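Local atomic coordinates of neurotoxin (Clostridium botulinum, PDB entry 2QN0), a protein that is the zinc protease light chain of botulinum neurotoxin type C1, thought to cleave SNARE proteins of the nerve terminal with dual substrate specificity. Residues L22-N27 and N134-K139; P115-N120 and Q324-K329; D128-F133 and A310-F315; I152-I157 and G187-I192. All blocks are in the same frame, centred on the assembly; numbering follows the deposited sequence.

How the contacts relate
All four contacts belong to the zinc protease chain. Contacts 1 and 4 lie on the same mixed sheet, their centres about 11 Å apart: contact 1 joins strands 19-23 and 136-141, contact 4 strands 156-159 and 190-193. Contacts 2 and 3 have centres about 12 Å apart. Contact 3 pairs the end of strand 126-128 with strand 309-311, and contact 2 holds helix 319-330, which follows that strand, against the loop before strand 126-128. Along the chain, contact 1 closes before contact 4 opens and crosses contacts 2 and 3. Contact 4 is nested inside the loop closed by contact 3, itself inside that closed by contact 2. Residues 310-329 are thus tied back to residues 115-133.

Contact 1 of 4, residues L22-N27 and N134-K139; sequences LDTHLN and NSVDVK
Asp23 and Asp137 form an antiparallel hydrogen-bonded pair. Asp23 N gives a bond to Asp137 O at 2.9 Å, and Asp137 N returns a longer one to Asp23 O at 3.3 Å. Asp137 O also receives a CA-H...O contact from Leu22 CA. Both aspartate side chains lie on one face of the sheet, and their carboxylates have separate partners. Asp23 OD2 takes Lys139 NZ in a salt bridge at 3.2 Å, on its anti side, somewhat out of the carboxylate plane. The lysine chain bends at chi2 (-75°) and chi4 (65°), which brings the ammonium back to Asp23. Asp23 OD1 accepts from His25 N at 3.0 Å in an Asx turn, and lies over one face of the imidazole. The His25 ring stands nearly square to the Asp137 carboxylate. Its NE2 donates a hydrogen bond to Asp137 OD2 at 2.6 Å; the oxygen lies in the ring plane but is met from above the carboxylate plane. Asp137 OD1 forms a salt bridge with Lys148 NZ. Thr24 OG1 accepts from Leu26 N in an ST turn, and one water bridges Thr24 O and Ser135 O. On the other face, Leu22 CD2 packs on Val138 CG2 at 3.8 Å and on Val136 CG2. Ile152 of strand 146-152 touches all three side chains. Strand 136-141 thus lies between strands 19-23 and 146-152, while the Leu22 backbone pairs with Glu34 of strand 34-38.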
loop_
_atom_site.group_PDB
_atom_site.type_symbol
_atom_site.label_atom_id
_atom_site.label_comp_id
_atom_site.label_asym_id
_atom_site.label_seq_id
_atom_site.Cartn_x
_atom_site.Cartn_y
_atom_site.Cartn_z
ATOM N N LEU A 22 14.492 -12.516 -5.218
ATOM C CA LEU A 22 14.246 -12.546 -3.783
ATOM C C LEU A 22 13.404 -13.726 -3.327
ATOM O O LEU A 22 12.611 -14.277 -4.088
ATOM C CB LEU A 22 13.531 -11.257 -3.349
ATOM C CG LEU A 22 14.185 -9.907 -3.654
ATOM C CD1 LEU A 22 13.214 -8.781 -3.302
ATOM C CD2 LEU A 22 15.479 -9.770 -2.871
ATOM N N ASP A 23 13.591 -14.107 -2.070
ATOM C CA ASP A 23 12.810 -15.176 -1.462
ATOM C C ASP A 23 12.272 -14.525 -0.193
ATOM O O ASP A 23 13.018 -14.319 0.762
ATOM C CB ASP A 23 13.683 -16.370 -1.081
ATOM C CG ASP A 23 12.865 -17.548 -0.586
ATOM O OD1 ASP A 23 11.785 -17.315 0.001
ATOM O OD2 ASP A 23 13.301 -18.702 -0.772
ATOM N N THR A 24 10.989 -14.189 -0.193
ATOM C CA THR A 24 10.373 -13.534 0.959
ATOM C C THR A 24 9.932 -14.511 2.040
ATOM O O THR A 24 9.646 -14.104 3.167
ATOM C CB THR A 24 9.132 -12.737 0.535
ATOM O OG1 THR A 24 8.136 -13.644 0.050
ATOM C CG2 THR A 24 9.480 -11.750 -0.565
ATOM N N HIS A 25 9.873 -15.793 1.691
ATOM C CA HIS A 25 9.440 -16.828 2.624
ATOM C C HIS A 25 7.998 -16.576 3.049
ATOM O O HIS A 25 7.589 -16.968 4.141
ATOM C CB HIS A 25 10.343 -16.851 3.860
ATOM C CG HIS A 25 11.765 -17.204 3.559
ATOM N ND1 HIS A 25 12.132 -18.426 3.036
ATOM C CD2 HIS A 25 12.907 -16.489 3.681
ATOM C CE1 HIS A 25 13.439 -18.447 2.849
ATOM N NE2 HIS A 25 13.934 -17.284 3.232
ATOM N N LEU A 26 7.230 -15.925 2.180
ATOM C CA LEU A 26 5.835 -15.618 2.483
ATOM C C LEU A 26 4.851 -15.943 1.364
ATOM O O LEU A 26 3.657 -16.094 1.616
ATOM C CB LEU A 26 5.694 -14.138 2.850
ATOM C CG LEU A 26 6.301 -13.701 4.187
ATOM C CD1 LEU A 26 6.351 -12.187 4.258
ATOM C CD2 LEU A 26 5.473 -14.269 5.337
ATOM N N ASN A 27 5.342 -16.054 0.132
ATOM C CA ASN A 27 4.456 -16.337 -0.998
ATOM C C ASN A 27 4.274 -17.838 -1.211
ATOM O O ASN A 27 5.154 -18.507 -1.756
ATOM C CB ASN A 27 5.012 -15.695 -2.275
ATOM C CG ASN A 27 3.997 -15.669 -3.402
ATOM O OD1 ASN A 27 2.907 -16.231 -3.286
ATOM N ND2 ASN A 27 4.355 -15.016 -4.508
ATOM N N ASN A 134 11.248 -8.455 8.229
ATOM C CA ASN A 134 11.782 -7.188 7.734
ATOM C C ASN A 134 12.922 -7.346 6.732
ATOM O O ASN A 134 13.193 -6.432 5.949
ATOM C CB ASN A 134 12.245 -6.311 8.899
ATOM C CG ASN A 134 11.088 -5.651 9.633
ATOM O OD1 ASN A 134 9.927 -5.782 9.240
ATOM N ND2 ASN A 134 11.405 -4.927 10.702
ATOM N N SER A 135 13.603 -8.486 6.762
ATOM C CA SER A 135 14.691 -8.713 5.814
ATOM C C SER A 135 14.306 -9.863 4.890
ATOM O O SER A 135 13.671 -10.824 5.319
ATOM C CB SER A 135 16.001 -9.027 6.553
ATOM O OG SER A 135 15.938 -10.252 7.257
ATOM N N VAL A 136 14.666 -9.750 3.615
ATOM C CA VAL A 136 14.341 -10.790 2.648
ATOM C C VAL A 136 15.615 -11.302 1.987
ATOM O O VAL A 136 16.541 -10.533 1.726
ATOM C CB VAL A 136 13.363 -10.267 1.561
ATOM C CG1 VAL A 136 12.079 -9.763 2.220
ATOM C CG2 VAL A 136 14.010 -9.164 0.755
ATOM N N ASP A 137 15.659 -12.605 1.722
ATOM C CA ASP A 137 16.837 -13.210 1.108
ATOM C C ASP A 137 17.028 -12.867 -0.360
ATOM O O ASP A 137 16.069 -12.825 -1.137
ATOM C CB ASP A 137 16.795 -14.741 1.216
ATOM C CG ASP A 137 16.801 -15.236 2.643
ATOM O OD1 ASP A 137 17.268 -14.502 3.539
ATOM O OD2 ASP A 137 16.350 -16.379 2.859
ATOM N N VAL A 138 18.280 -12.620 -0.725
ATOM C CA VAL A 138 18.642 -12.350 -2.110
ATOM C C VAL A 138 19.280 -13.667 -2.550
ATOM O O VAL A 138 20.188 -14.170 -1.886
ATOM C CB VAL A 138 19.676 -11.212 -2.218
ATOM C CG1 VAL A 138 20.087 -11.011 -3.673
ATOM C CG2 VAL A 138 19.089 -9.926 -1.662
ATOM N N LYS A 139 18.787 -14.238 -3.644
ATOM C CA LYS A 139 19.314 -15.504 -4.143
ATOM C C LYS A 139 19.860 -15.362 -5.557
ATOM O O LYS A 139 19.433 -14.494 -6.320
ATOM C CB LYS A 139 18.218 -16.575 -4.165
ATOM C CG LYS A 139 17.510 -16.825 -2.841
ATOM C CD LYS A 139 18.362 -17.620 -1.883
ATOM C CE LYS A 139 17.573 -18.016 -0.641
ATOM N NZ LYS A 139 16.447 -18.942 -0.951
HETATM O O HOH W 1 11.605 -12.818 4.855
#

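Contact 2 of 4, residues P115-N120 and Q324-K329; sequences PFPGNN and QKLIRK
Phe116 and Leu326 mark the closest backbone approach, with CA atoms 6.9 Å apart. Residues 115-120 form an irregular loop with an inverse gamma turn centred on Pro117. Residues 324-329 are helical, with Lys329 N bonded to Lys325 O. The two backbones are too far apart for direct pairing, so side chains bridge the gap. Leu326 CD1, the main point of touch, points at Pro117 CD, 3.7 Å away, and lies 3.8 Å from Phe116 CD1, approaching that ring obliquely. With CG anti to the backbone N (chi1 179°), Phe116 places CD1 by this methyl, and its side chain crosses that of Leu326 at about a right angle. Pro117 CD also lies over one face of the Phe116 ring. The other branch, Leu326 CD2, comes to 4.0 Å from Phe116 CA. The Lys329 chain is extended beyond CG and brings NZ to 3.6 Å from Pro115 CA. That ammonium is bonded to the backbone oxygens of Ile114 and Leu238. Phe127 meets Phe116 edge to face, and Leu304 of helix 283-304 touches both Phe116 and Leu326. This is a small apolar core of loop-on-helix packing, in which helix 319-330 is held against the loop that leads to strand 126-128.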
loop_
_atom_site.group_PDB
_atom_site.type_symbol
_atom_site.label_atom_id
_atom_site.label_comp_id
_atom_site.label_asym_id
_atom_site.label_seq_id
_atom_site.Cartn_x
_atom_site.Cartn_y
_atom_site.Cartn_z
ATOM N N PRO A 115 11.435 0.767 9.104
ATOM C CA PRO A 115 10.798 0.244 10.313
ATOM C C PRO A 115 11.876 0.241 11.387
ATOM O O PRO A 115 13.056 0.070 11.074
ATOM C CB PRO A 115 10.434 -1.184 9.921
ATOM C CG PRO A 115 10.189 -1.084 8.451
ATOM C CD PRO A 115 11.322 -0.195 7.993
ATOM N N PHE A 116 11.498 0.452 12.642
ATOM C CA PHE A 116 12.495 0.391 13.701
ATOM C C PHE A 116 12.981 -1.056 13.646
ATOM O O PHE A 116 12.177 -1.978 13.503
ATOM C CB PHE A 116 11.862 0.651 15.067
ATOM C CG PHE A 116 12.843 0.572 16.207
ATOM C CD1 PHE A 116 13.419 1.725 16.725
ATOM C CD2 PHE A 116 13.202 -0.658 16.745
ATOM C CE1 PHE A 116 14.344 1.653 17.767
ATOM C CE2 PHE A 116 14.127 -0.742 17.786
ATOM C CZ PHE A 116 14.697 0.416 18.296
ATOM N N PRO A 117 14.300 -1.279 13.749
ATOM C CA PRO A 117 14.796 -2.657 13.699
ATOM C C PRO A 117 14.516 -3.443 14.976
ATOM O O PRO A 117 15.374 -3.557 15.852
ATOM C CB PRO A 117 16.291 -2.475 13.431
ATOM C CG PRO A 117 16.597 -1.191 14.126
ATOM C CD PRO A 117 15.413 -0.315 13.763
ATOM N N GLY A 118 13.303 -3.979 15.072
ATOM C CA GLY A 118 12.928 -4.755 16.237
ATOM C C GLY A 118 11.430 -4.854 16.435
ATOM O O GLY A 118 10.646 -4.292 15.667
ATOM N N ASN A 119 11.031 -5.604 17.457
ATOM C CA ASN A 119 9.623 -5.755 17.794
ATOM C C ASN A 119 9.491 -5.823 19.312
ATOM O O ASN A 119 10.461 -5.582 20.033
ATOM C CB ASN A 119 9.014 -7.005 17.140
ATOM C CG ASN A 119 9.666 -8.295 17.599
ATOM O OD1 ASN A 119 10.291 -8.351 18.658
ATOM N ND2 ASN A 119 9.500 -9.350 16.807
ATOM N N ASN A 120 8.298 -6.150 19.794
ATOM C CA ASN A 120 8.053 -6.215 21.232
ATOM C C ASN A 120 9.035 -7.101 21.996
ATOM O O ASN A 120 9.382 -6.799 23.138
ATOM C CB ASN A 120 6.613 -6.679 21.503
ATOM C CG ASN A 120 6.358 -8.116 21.067
ATOM O OD1 ASN A 120 6.565 -8.480 19.905
ATOM N ND2 ASN A 120 5.892 -8.941 22.002
ATOM N N GLN A 324 20.338 7.958 14.384
ATOM C CA GLN A 324 20.032 9.257 13.790
ATOM C C GLN A 324 18.906 9.180 12.761
ATOM O O GLN A 324 18.055 10.068 12.696
ATOM C CB GLN A 324 21.282 9.850 13.137
ATOM C CG GLN A 324 22.353 10.257 14.135
ATOM C CD GLN A 324 21.832 11.242 15.169
ATOM O OE1 GLN A 324 21.279 12.285 14.823
ATOM N NE2 GLN A 324 22.008 10.913 16.445
ATOM N N LYS A 325 18.905 8.125 11.953
ATOM C CA LYS A 325 17.864 7.958 10.942
ATOM C C LYS A 325 16.496 7.794 11.600
ATOM O O LYS A 325 15.501 8.364 11.144
ATOM C CB LYS A 325 18.159 6.735 10.065
ATOM C CG LYS A 325 19.343 6.919 9.122
ATOM C CD LYS A 325 19.530 5.711 8.207
ATOM C CE LYS A 325 20.668 5.953 7.216
ATOM N NZ LYS A 325 20.875 4.802 6.292
ATOM N N LEU A 326 16.450 7.017 12.676
ATOM C CA LEU A 326 15.195 6.784 13.382
ATOM C C LEU A 326 14.732 8.034 14.130
ATOM O O LEU A 326 13.532 8.289 14.239
ATOM C CB LEU A 326 15.352 5.591 14.324
ATOM C CG LEU A 326 15.606 4.290 13.548
ATOM C CD1 LEU A 326 16.130 3.205 14.471
ATOM C CD2 LEU A 326 14.313 3.846 12.873
ATOM N N ILE A 327 15.679 8.817 14.640
ATOM C CA ILE A 327 15.332 10.056 15.328
ATOM C C ILE A 327 14.617 10.973 14.335
ATOM O O ILE A 327 13.619 11.612 14.671
ATOM C CB ILE A 327 16.596 10.768 15.873
ATOM C CG1 ILE A 327 17.146 9.991 17.072
ATOM C CG2 ILE A 327 16.264 12.210 16.248
ATOM C CD1 ILE A 327 18.499 10.478 17.565
ATOM N N ARG A 328 15.121 11.026 13.102
ATOM C CA ARG A 328 14.503 11.856 12.070
ATOM C C ARG A 328 13.131 11.312 11.664
ATOM O O ARG A 328 12.194 12.077 11.443
ATOM C CB ARG A 328 15.399 11.945 10.828
ATOM C CG ARG A 328 16.663 12.782 11.012
ATOM C CD ARG A 328 17.325 13.090 9.669
ATOM N NE ARG A 328 17.891 11.907 9.020
ATOM C CZ ARG A 328 19.097 11.409 9.279
ATOM N NH1 ARG A 328 19.881 11.985 10.181
ATOM N NH2 ARG A 328 19.526 10.336 8.628
ATOM N N LYS A 329 13.021 9.990 11.556
ATOM C CA LYS A 329 11.761 9.350 11.181
ATOM C C LYS A 329 10.619 9.748 12.117
ATOM O O LYS A 329 9.566 10.214 11.681
ATOM C CB LYS A 329 11.908 7.827 11.226
ATOM C CG LYS A 329 10.590 7.068 11.080
ATOM C CD LYS A 329 10.776 5.573 11.302
ATOM C CE LYS A 329 9.445 4.830 11.216
ATOM N NZ LYS A 329 9.585 3.398 11.612
#

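Contact 3 of 4, residues D128-F133 and A310-F315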
loop_
_atom_site.group_PDB
_atom_site.type_symbol
_atom_site.label_atom_id
_atom_site.label_comp_id
_atom_site.label_asym_id
_atom_site.label_seq_id
_atom_site.Cartn_x
_atom_site.Cartn_y
_atom_site.Cartn_z
ATOM N N ASP A 128 17.660 -5.041 15.784
ATOM C CA ASP A 128 17.612 -6.318 15.074
ATOM C C ASP A 128 17.099 -6.097 13.658
ATOM O O ASP A 128 15.899 -5.939 13.434
ATOM C CB ASP A 128 16.707 -7.309 15.811
ATOM C CG ASP A 128 16.668 -8.675 15.149
ATOM O OD1 ASP A 128 17.412 -8.898 14.168
ATOM O OD2 ASP A 128 15.891 -9.533 15.616
ATOM N N PHE A 129 18.020 -6.092 12.701
ATOM C CA PHE A 129 17.666 -5.866 11.307
ATOM C C PHE A 129 17.064 -7.077 10.596
ATOM O O PHE A 129 16.706 -6.992 9.421
ATOM C CB PHE A 129 18.897 -5.336 10.562
ATOM C CG PHE A 129 19.305 -3.950 10.995
ATOM C CD1 PHE A 129 18.744 -2.826 10.398
ATOM C CD2 PHE A 129 20.213 -3.770 12.037
ATOM C CE1 PHE A 129 19.075 -1.543 10.826
ATOM C CE2 PHE A 129 20.553 -2.490 12.476
ATOM C CZ PHE A 129 19.983 -1.373 11.869
ATOM N N ASP A 130 16.941 -8.199 11.307
ATOM C CA ASP A 130 16.351 -9.411 10.729
ATOM C C ASP A 130 15.049 -9.797 11.429
ATOM O O ASP A 130 14.517 -10.884 11.192
ATOM C CB ASP A 130 17.306 -10.610 10.837
ATOM C CG ASP A 130 18.510 -10.497 9.923
ATOM O OD1 ASP A 130 18.348 -10.080 8.756
ATOM O OD2 ASP A 130 19.622 -10.848 10.372
ATOM N N VAL A 131 14.529 -8.918 12.280
ATOM C CA VAL A 131 13.310 -9.244 13.020
ATOM C C VAL A 131 12.114 -9.585 12.139
ATOM O O VAL A 131 11.883 -8.951 11.106
ATOM C CB VAL A 131 12.905 -8.105 13.988
ATOM C CG1 VAL A 131 12.354 -6.920 13.212
ATOM C CG2 VAL A 131 11.883 -8.622 14.986
ATOM N N ASP A 132 11.361 -10.597 12.565
ATOM C CA ASP A 132 10.178 -11.061 11.848
ATOM C C ASP A 132 10.431 -11.259 10.360
ATOM O O ASP A 132 11.178 -12.158 9.974
ATOM C CB ASP A 132 9.016 -10.089 12.072
ATOM C CG ASP A 132 8.492 -10.139 13.495
ATOM O OD1 ASP A 132 8.196 -11.253 13.974
ATOM O OD2 ASP A 132 8.375 -9.071 14.133
ATOM N N PHE A 133 9.810 -10.428 9.525
ATOM C CA PHE A 133 9.982 -10.529 8.079
ATOM C C PHE A 133 10.500 -9.234 7.454
ATOM O O PHE A 133 10.237 -8.953 6.283
ATOM C CB PHE A 133 8.651 -10.923 7.430
ATOM C CG PHE A 133 8.228 -12.329 7.741
ATOM C CD1 PHE A 133 8.713 -13.395 6.995
ATOM C CD2 PHE A 133 7.389 -12.593 8.817
ATOM C CE1 PHE A 133 8.369 -14.706 7.316
ATOM C CE2 PHE A 133 7.039 -13.899 9.146
ATOM C CZ PHE A 133 7.532 -14.958 8.393
ATOM N N ALA A 310 23.769 -4.766 18.006
ATOM C CA ALA A 310 22.928 -4.930 16.828
ATOM C C ALA A 310 23.065 -6.318 16.222
ATOM O O ALA A 310 24.099 -6.975 16.367
ATOM C CB ALA A 310 23.286 -3.873 15.790
ATOM N N ASN A 311 22.009 -6.757 15.547
ATOM C CA ASN A 311 21.991 -8.057 14.892
ATOM C C ASN A 311 21.569 -7.870 13.436
ATOM O O ASN A 311 20.544 -7.248 13.159
ATOM C CB ASN A 311 21.002 -8.991 15.592
ATOM C CG ASN A 311 20.868 -10.330 14.892
ATOM O OD1 ASN A 311 21.835 -11.083 14.782
ATOM N ND2 ASN A 311 19.666 -10.629 14.406
ATOM N N PRO A 312 22.375 -8.369 12.484
ATOM C CA PRO A 312 23.638 -9.081 12.713
ATOM C C PRO A 312 24.735 -8.141 13.217
ATOM O O PRO A 312 24.598 -6.918 13.140
ATOM C CB PRO A 312 23.951 -9.674 11.339
ATOM C CG PRO A 312 23.361 -8.678 10.401
ATOM C CD PRO A 312 22.032 -8.361 11.052
ATOM N N SER A 313 25.820 -8.722 13.727
ATOM C CA SER A 313 26.941 -7.959 14.275
ATOM C C SER A 313 27.545 -6.916 13.346
ATOM O O SER A 313 28.067 -5.899 13.804
ATOM C CB SER A 313 28.047 -8.915 14.732
ATOM O OG SER A 313 27.592 -9.740 15.788
ATOM N N SER A 314 27.487 -7.167 12.044
ATOM C CA SER A 314 28.045 -6.230 11.079
ATOM C C SER A 314 27.427 -4.835 11.209
ATOM O O SER A 314 28.004 -3.849 10.754
ATOM C CB SER A 314 27.847 -6.765 9.660
ATOM O OG SER A 314 26.488 -7.079 9.417
ATOM N N PHE A 315 26.257 -4.755 11.840
ATOM C CA PHE A 315 25.573 -3.478 12.026
ATOM C C PHE A 315 26.033 -2.724 13.277
ATOM O O PHE A 315 25.694 -1.556 13.459
ATOM C CB PHE A 315 24.055 -3.701 12.096
ATOM C CG PHE A 315 23.391 -3.801 10.750
ATOM C CD1 PHE A 315 23.060 -2.654 10.039
ATOM C CD2 PHE A 315 23.100 -5.042 10.193
ATOM C CE1 PHE A 315 22.444 -2.738 8.787
ATOM C CE2 PHE A 315 22.485 -5.138 8.942
ATOM C CZ PHE A 315 22.157 -3.980 8.241
HETATM O O HOH W 2 19.628 -12.883 12.365
#
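Phe129 and Phe315 stack face to face, with ring centroids 3.9 Å apart and planes 15° from parallel. The stack is offset: Phe129 CD2 sits 3.4 Å from Phe315 CG, over the rim of that ring. Phe129 CB adds a CH-pi contact over the same ring. Asn311 O lies at the edge of the Phe129 ring, in its plane, and Pro312 O lies likewise at the edge of the Phe315 ring. Tyr322 meets Phe129 edge to face. Phe315 lies in a 3-10 segment that starts at Ser313; its N bonds to Pro312 O, and a cis peptide precedes Pro312. Next to the rings, Asp128 and Asn311 form the parallel bridge of a two-stranded sheet, strands 126-128 and 309-311. Phe129 N donates to Asn311 O at 2.8 Å, almost straight along the carbonyl. The Asp128 and Asn311 side chains run side by side on one face of this sheet, their CG atoms anti to the backbone N (chi1 -177° and 176°). Asn311 ND2 gives a bond to Asp128 OD1 at 2.9 Å. Asp130 N reaches the same oxygen at 3.0 Å from the opposite face of the carboxylate, closing an Asx turn. A type I turn runs from Asp128 to Val131. Asp130 OD2 packs on Pro312 CD at 3.5 Å, and a water links it to Asn311 ND2. Asp130 OD1 is bonded to Ser135 OG.

Contact 4 of 4, residues I152-I157 and G187-I192; sequences INPSVI and GALSII
Ser155 O is approached by Ser190 N at 3.1 Å, a nearly straight N-H...O hydrogen bond whose donor is tilted 34° from the carbonyl plane. A water that also lies close to Ala188 O sits 2.7 Å from Ser155 O. Two further backbone bonds continue the parallel pairing. Ile157 N donates to Ser190 O at 2.9 Å, and Ile192 N to Ile157 O at 2.8 Å. Each of these two acceptors also has a CA-H...O contact, from Val156 CA and Ile191 CA respectively. Val156 pairs with Ser190 and Ile157 with Ile191, so their side chains alternate between the faces of the sheet. Leu189 precedes the regular pairing. Its CG is anti to the backbone N (chi1 175°), and its CD1 reaches back to Pro154, 3.4 Å from the carbonyl O and 3.9 Å from ring atom CD. The same methyl also touches Ile157 CD1. On the face of Ile157 and Ile191, Ile157 CB meets Ile191 CG1. On the face of Val156, Val156 CG1 packs obliquely on Ile192 CD1 at 4.0 Å, and Ser190 OG is bonded to Asn237 ND2. Val156 and Ile192 both touch Ala234 of helix 223-238, and Ile192 also reaches Glu230 and Leu231. That helix carries the HExxH motif of a zinc protease, with zinc ligands His229 and His233. The side chain of Ile192 is about 9 Å from the zinc ion. The pair of strands 156-159 and 190-193 in the mixed sheet thus packs against the helix that carries the zinc-binding motif.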
loop_
_atom_site.group_PDB
_atom_site.type_symbol
_atom_site.label_atom_id
_atom_site.label_comp_id
_atom_site.label_asym_id
_atom_site.label_seq_id
_atom_site.Cartn_x
_atom_site.Cartn_y
_atom_site.Cartn_z
ATOM N N ILE A 152 18.160 -8.029 1.797
ATOM C CA ILE A 152 17.862 -6.605 1.732
ATOM C C ILE A 152 16.672 -6.338 2.653
ATOM O O ILE A 152 15.971 -7.265 3.058
ATOM C CB ILE A 152 17.511 -6.131 0.298
ATOM C CG1 ILE A 152 16.299 -6.892 -0.239
ATOM C CG2 ILE A 152 18.719 -6.309 -0.619
ATOM C CD1 ILE A 152 15.711 -6.275 -1.507
ATOM N N ASN A 153 16.460 -5.071 2.981
ATOM C CA ASN A 153 15.366 -4.687 3.864
ATOM C C ASN A 153 14.402 -3.725 3.184
ATOM O O ASN A 153 14.492 -2.512 3.359
ATOM C CB ASN A 153 15.921 -4.038 5.136
ATOM C CG ASN A 153 16.409 -5.054 6.152
ATOM O OD1 ASN A 153 17.140 -5.990 5.820
ATOM N ND2 ASN A 153 16.012 -4.866 7.404
ATOM N N PRO A 154 13.469 -4.257 2.382
ATOM C CA PRO A 154 12.510 -3.377 1.714
ATOM C C PRO A 154 11.593 -2.796 2.790
ATOM O O PRO A 154 11.423 -3.400 3.850
ATOM C CB PRO A 154 11.727 -4.329 0.802
ATOM C CG PRO A 154 12.633 -5.520 0.639
ATOM C CD PRO A 154 13.250 -5.663 2.006
ATOM N N SER A 155 11.019 -1.627 2.535
ATOM C CA SER A 155 10.072 -1.053 3.485
ATOM C C SER A 155 8.687 -1.413 2.959
ATOM O O SER A 155 7.747 -1.634 3.725
ATOM C CB SER A 155 10.219 0.466 3.568
ATOM O OG SER A 155 11.374 0.811 4.311
ATOM N N VAL A 156 8.585 -1.481 1.636
ATOM C CA VAL A 156 7.336 -1.822 0.970
ATOM C C VAL A 156 7.608 -2.693 -0.251
ATOM O O VAL A 156 8.495 -2.395 -1.051
ATOM C CB VAL A 156 6.586 -0.561 0.475
ATOM C CG1 VAL A 156 5.301 -0.974 -0.248
ATOM C CG2 VAL A 156 6.270 0.365 1.642
ATOM N N ILE A 157 6.858 -3.781 -0.375
ATOM C CA ILE A 157 6.975 -4.646 -1.544
ATOM C C ILE A 157 5.597 -4.687 -2.192
ATOM O O ILE A 157 4.618 -5.086 -1.561
ATOM C CB ILE A 157 7.362 -6.095 -1.188
ATOM C CG1 ILE A 157 8.739 -6.135 -0.529
ATOM C CG2 ILE A 157 7.367 -6.952 -2.463
ATOM C CD1 ILE A 157 9.175 -7.536 -0.128
ATOM N N GLY A 187 6.832 -0.309 13.564
ATOM C CA GLY A 187 6.535 -0.323 12.148
ATOM C C GLY A 187 7.097 -1.645 11.658
ATOM O O GLY A 187 7.783 -2.340 12.413
ATOM N N ALA A 188 6.818 -2.004 10.408
ATOM C CA ALA A 188 7.309 -3.260 9.854
ATOM C C ALA A 188 7.156 -3.241 8.342
ATOM O O ALA A 188 6.451 -2.399 7.797
ATOM C CB ALA A 188 6.525 -4.433 10.434
ATOM N N LEU A 189 7.819 -4.177 7.675
ATOM C CA LEU A 189 7.736 -4.276 6.222
ATOM C C LEU A 189 6.290 -4.554 5.813
ATOM O O LEU A 189 5.606 -5.362 6.444
ATOM C CB LEU A 189 8.644 -5.414 5.730
ATOM C CG LEU A 189 8.624 -5.774 4.242
ATOM C CD1 LEU A 189 9.947 -6.428 3.868
ATOM C CD2 LEU A 189 7.448 -6.704 3.941
ATOM N N SER A 190 5.832 -3.882 4.759
ATOM C CA SER A 190 4.476 -4.077 4.253
ATOM C C SER A 190 4.513 -4.697 2.863
ATOM O O SER A 190 5.398 -4.395 2.069
ATOM C CB SER A 190 3.728 -2.741 4.128
ATOM O OG SER A 190 3.419 -2.162 5.383
ATOM N N ILE A 191 3.554 -5.570 2.582
ATOM C CA ILE A 191 3.430 -6.154 1.253
ATOM C C ILE A 191 2.057 -5.716 0.766
ATOM O O ILE A 191 1.049 -5.934 1.442
ATOM C CB ILE A 191 3.502 -7.697 1.260
ATOM C CG1 ILE A 191 4.939 -8.145 1.554
ATOM C CG2 ILE A 191 3.036 -8.244 -0.096
ATOM C CD1 ILE A 191 5.149 -9.652 1.513
ATOM N N ILE A 192 2.033 -5.063 -0.389
ATOM C CA ILE A 192 0.796 -4.590 -0.995
ATOM C C ILE A 192 0.513 -5.462 -2.216
ATOM O O ILE A 192 1.313 -5.489 -3.147
ATOM C CB ILE A 192 0.934 -3.121 -1.473
ATOM C CG1 ILE A 192 1.133 -2.190 -0.271
ATOM C CG2 ILE A 192 -0.304 -2.712 -2.275
ATOM C CD1 ILE A 192 1.376 -0.729 -0.655
HETATM O O HOH W 3 5.084 -0.229 5.250
HETATM O O HOH W 4 7.360 -0.453 6.119
#